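Local coordinates for protein endoglucanase (Acetivibrio cellulolyticus, PDB 5NRM) that serves in this piece as a type I cohesin domain of a cellulosomal scaffoldin, binding enzyme-borne dockerins, within a longer protein that probably cleaves cellulose, at residues 41-45 with 99-105. Residues are numbered along the deposited sequence; the frame is centred on the assembly and turned at random. Where two conformers were deposited one is given.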
ATOM      1  N   TYR A  41      -8.662  11.103  -1.135  1.00 11.31           N
ATOM      2  CA  TYR A  41      -9.291  11.692  -2.338  1.00 10.83           C
ATOM      3  C   TYR A  41     -10.412  12.580  -1.909  1.00 11.50           C
ATOM      4  O   TYR A  41     -11.062  12.371  -0.848  1.00 11.45           O
ATOM      5  CB  TYR A  41      -9.672  10.603  -3.333  1.00 10.24           C
ATOM      6  CG  TYR A  41     -10.711   9.656  -2.813  1.00  9.72           C
ATOM      7  CD1 TYR A  41     -12.104   9.924  -2.987  1.00 10.03           C
ATOM      8  CD2 TYR A  41     -10.359   8.497  -2.137  1.00  9.81           C
ATOM      9  CE1 TYR A  41     -13.061   9.080  -2.447  1.00 10.10           C
ATOM     10  CE2 TYR A  41     -11.305   7.663  -1.614  1.00  9.93           C
ATOM     11  CZ  TYR A  41     -12.669   7.925  -1.766  1.00 10.46           C
ATOM     12  OH  TYR A  41     -13.652   7.096  -1.206  1.00 10.85           O
ATOM     13  N   ASP A  42     -10.762  13.496  -2.793  1.00 11.07           N
ATOM     14  CA  ASP A  42     -11.855  14.450  -2.458  1.00 12.01           C
ATOM     15  C   ASP A  42     -13.206  13.773  -2.681  1.00 12.07           C
ATOM     16  O   ASP A  42     -13.730  13.660  -3.826  1.00 11.41           O
ATOM     17  CB  ASP A  42     -11.738  15.694  -3.333  1.00 12.71           C
ATOM     18  CG  ASP A  42     -12.787  16.735  -3.055  1.00 13.44           C
ATOM     19  OD1 ASP A  42     -13.731  16.438  -2.290  1.00 14.31           O
ATOM     20  OD2 ASP A  42     -12.634  17.855  -3.609  1.00 14.63           O
ATOM     21  N   ALA A  43     -13.756  13.265  -1.576  1.00 12.38           N
ATOM     22  CA  ALA A  43     -14.988  12.465  -1.692  1.00 12.28           C
ATOM     23  C   ALA A  43     -16.171  13.375  -1.952  1.00 12.88           C
ATOM     24  O   ALA A  43     -17.228  12.847  -2.283  1.00 12.94           O
ATOM     25  CB  ALA A  43     -15.236  11.632  -0.442  1.00 13.16           C
ATOM     26  N   THR A  44     -16.037  14.712  -1.909  1.00 12.62           N
ATOM     27  CA  THR A  44     -17.168  15.553  -2.279  1.00 13.34           C
ATOM     28  C   THR A  44     -17.354  15.582  -3.789  1.00 12.77           C
ATOM     29  O   THR A  44     -18.433  15.966  -4.250  1.00 13.41           O
ATOM     30  CB  THR A  44     -17.001  17.002  -1.791  1.00 14.30           C
ATOM     31  OG1 THR A  44     -16.024  17.714  -2.578  1.00 14.15           O
ATOM     32  CG2 THR A  44     -16.724  17.032  -0.340  1.00 14.84           C
ATOM     33  N   LYS A  45     -16.339  15.137  -4.527  1.00 12.39           N
ATOM     34  CA  LYS A  45     -16.384  15.121  -5.980  1.00 12.18           C
ATOM     35  C   LYS A  45     -16.260  13.740  -6.628  1.00 11.55           C
ATOM     36  O   LYS A  45     -16.640  13.587  -7.763  1.00 10.61           O
ATOM     37  CB  LYS A  45     -15.310  16.007  -6.522  1.00 13.17           C
ATOM     38  CG  LYS A  45     -15.468  17.464  -6.111  1.00 14.88           C
ATOM     39  CD  LYS A  45     -14.329  18.297  -6.686  1.00 16.48           C
ATOM     40  CE  LYS A  45     -14.249  19.644  -5.974  1.00 19.85           C
ATOM     41  NZ  LYS A  45     -13.747  20.642  -6.910  1.00 22.73           N
ATOM     42  N   PHE A  99     -12.819   5.731 -10.057  1.00  8.70           N
ATOM     43  CA  PHE A  99     -13.858   6.557  -9.496  1.00  9.09           C
ATOM     44  C   PHE A  99     -14.986   6.816 -10.499  1.00  9.56           C
ATOM     45  O   PHE A  99     -14.768   6.839 -11.695  1.00  9.57           O
ATOM     46  CB  PHE A  99     -13.238   7.926  -9.157  1.00  9.31           C
ATOM     47  CG  PHE A  99     -12.136   7.865  -8.126  1.00  9.36           C
ATOM     48  CD1 PHE A  99     -12.427   7.781  -6.765  1.00  9.53           C
ATOM     49  CD2 PHE A  99     -10.804   7.846  -8.555  1.00  9.24           C
ATOM     50  CE1 PHE A  99     -11.355   7.788  -5.852  1.00  9.33           C
ATOM     51  CE2 PHE A  99      -9.775   7.871  -7.659  1.00  9.66           C
ATOM     52  CZ  PHE A  99     -10.062   7.780  -6.303  1.00  9.73           C
ATOM     53  N   ASN A 100     -16.169   7.176  -9.976  1.00  9.84           N
ATOM     54  CA  ASN A 100     -17.177   7.902 -10.724  1.00 10.80           C
ATOM     55  C   ASN A 100     -17.097   9.365 -10.249  1.00 10.72           C
ATOM     56  O   ASN A 100     -17.020   9.613  -9.048  1.00 11.11           O
ATOM     57  CB  ASN A 100     -18.535   7.333 -10.414  1.00 11.60           C
ATOM     58  CG  ASN A 100     -18.799   5.993 -11.059  1.00 13.06           C
ATOM     59  OD1 ASN A 100     -18.235   5.655 -12.099  1.00 14.62           O
ATOM     60  ND2 ASN A 100     -19.606   5.194 -10.406  1.00 13.96           N
ATOM     61  N   ILE A 101     -17.055  10.310 -11.182  1.00 10.28           N
ATOM     62  CA  ILE A 101     -17.062  11.682 -10.885  1.00 10.70           C
ATOM     63  C   ILE A 101     -18.486  12.103 -10.641  1.00 11.03           C
ATOM     64  O   ILE A 101     -19.337  11.961 -11.553  1.00 10.44           O
ATOM     65  CB  ILE A 101     -16.445  12.505 -12.039  1.00 10.86           C
ATOM     66  CG1 ILE A 101     -15.031  12.037 -12.361  1.00 10.81           C
ATOM     67  CG2 ILE A 101     -16.391  13.982 -11.629  1.00 11.23           C
ATOM     68  CD1 ILE A 101     -14.450  12.559 -13.643  1.00 11.17           C
ATOM     69  N   LYS A 102     -18.775  12.736  -9.487  1.00 10.89           N
ATOM     70  CA  LYS A 102     -20.113  13.122  -9.174  1.00 11.82           C
ATOM     71  C   LYS A 102     -20.634  14.124 -10.231  1.00 12.59           C
ATOM     72  O   LYS A 102     -19.914  15.053 -10.624  1.00 12.90           O
ATOM     73  CB  LYS A 102     -20.227  13.670  -7.755  1.00 12.08           C
ATOM     74  CG  LYS A 102     -19.874  12.562  -6.770  1.00 11.56           C
ATOM     75  CD  LYS A 102     -20.055  13.028  -5.324  1.00 12.06           C
ATOM     76  CE  LYS A 102     -19.889  11.907  -4.311  1.00 11.46           C
ATOM     77  NZ  LYS A 102     -19.974  12.458  -2.907  1.00 11.83           N
ATOM     78  N   SER A 103     -21.897  13.964 -10.592  1.00 13.64           N
ATOM     79  CA  SER A 103     -22.510  14.832 -11.604  1.00 15.09           C
ATOM     80  C   SER A 103     -22.627  16.292 -11.161  1.00 16.54           C
ATOM     81  O   SER A 103     -22.654  17.147 -12.029  1.00 17.86           O
ATOM     82  CB  SER A 103     -23.891  14.320 -12.054  1.00 16.83           C
ATOM     83  OG  SER A 103     -24.730  14.068 -10.903  1.00 18.46           O
ATOM     84  N   SER A 104     -22.599  16.572  -9.853  1.00 16.65           N
ATOM     85  CA  SER A 104     -22.668  17.921  -9.269  0.50 17.92           C
ATOM     86  C   SER A 104     -21.382  18.701  -9.339  1.00 17.88           C
ATOM     87  O   SER A 104     -21.396  19.882  -9.110  1.00 19.88           O
ATOM     88  CB  SER A 104     -23.007  17.838  -7.775  0.50 17.98           C
ATOM     89  OG  SER A 104     -21.972  17.133  -7.100  0.50 17.04           O
ATOM     90  N   ALA A 105     -20.268  18.021  -9.598  1.00 17.51           N
ATOM     91  CA  ALA A 105     -18.980  18.649  -9.508  1.00 18.52           C
ATOM     92  C   ALA A 105     -18.797  19.670 -10.637  1.00 19.80           C
ATOM     93  O   ALA A 105     -19.138  19.402 -11.774  1.00 19.42           O
ATOM     94  CB  ALA A 105     -17.884  17.601  -9.527  1.00 18.21           C
TER
HETATM   95  O   HOH W   1     -19.192  17.587  -6.519  1.00 18.14           O
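The ammonium group of K102 donates to the carbonyl oxygen of A43, K102 NZ lying 2.8 Å from A43 O and nearly in line with the C=O bond (162°). In this cohesin beta-sandwich the bond ties together two loops at one end: the turn between strands 34-41 and 46-53 is gripped by the chain leaving strand 92-101. K102 does so at two levels. Its backbone N reaches K45 O at 2.9 Å with a nearly linear N-H...O angle of 171°, extending the antiparallel pairing of strands 46-53 and 92-101, while its side chain, extended beyond CG, runs back along the turn, CD passing T44 O at 3.5 Å. That same T44 O accepts from a water 2.9 Å away, lodged beside the type I turn K102-A105. The gripped loop has its own brace, an Asx turn, T44 N to D42 OD1, to which T44 OG1 adds a second bond from the same face of the carboxylate plane. K45 sends its aliphatic stem past A105 and its NZ to K110 O. Toward the interior, polar ties give way to aromatic packing. The Y41 hydroxyl bonds to G72 N, and one face of its ring receives the oblique F99 ring, whose CE1 sits 3.6 Å from Y41 CG.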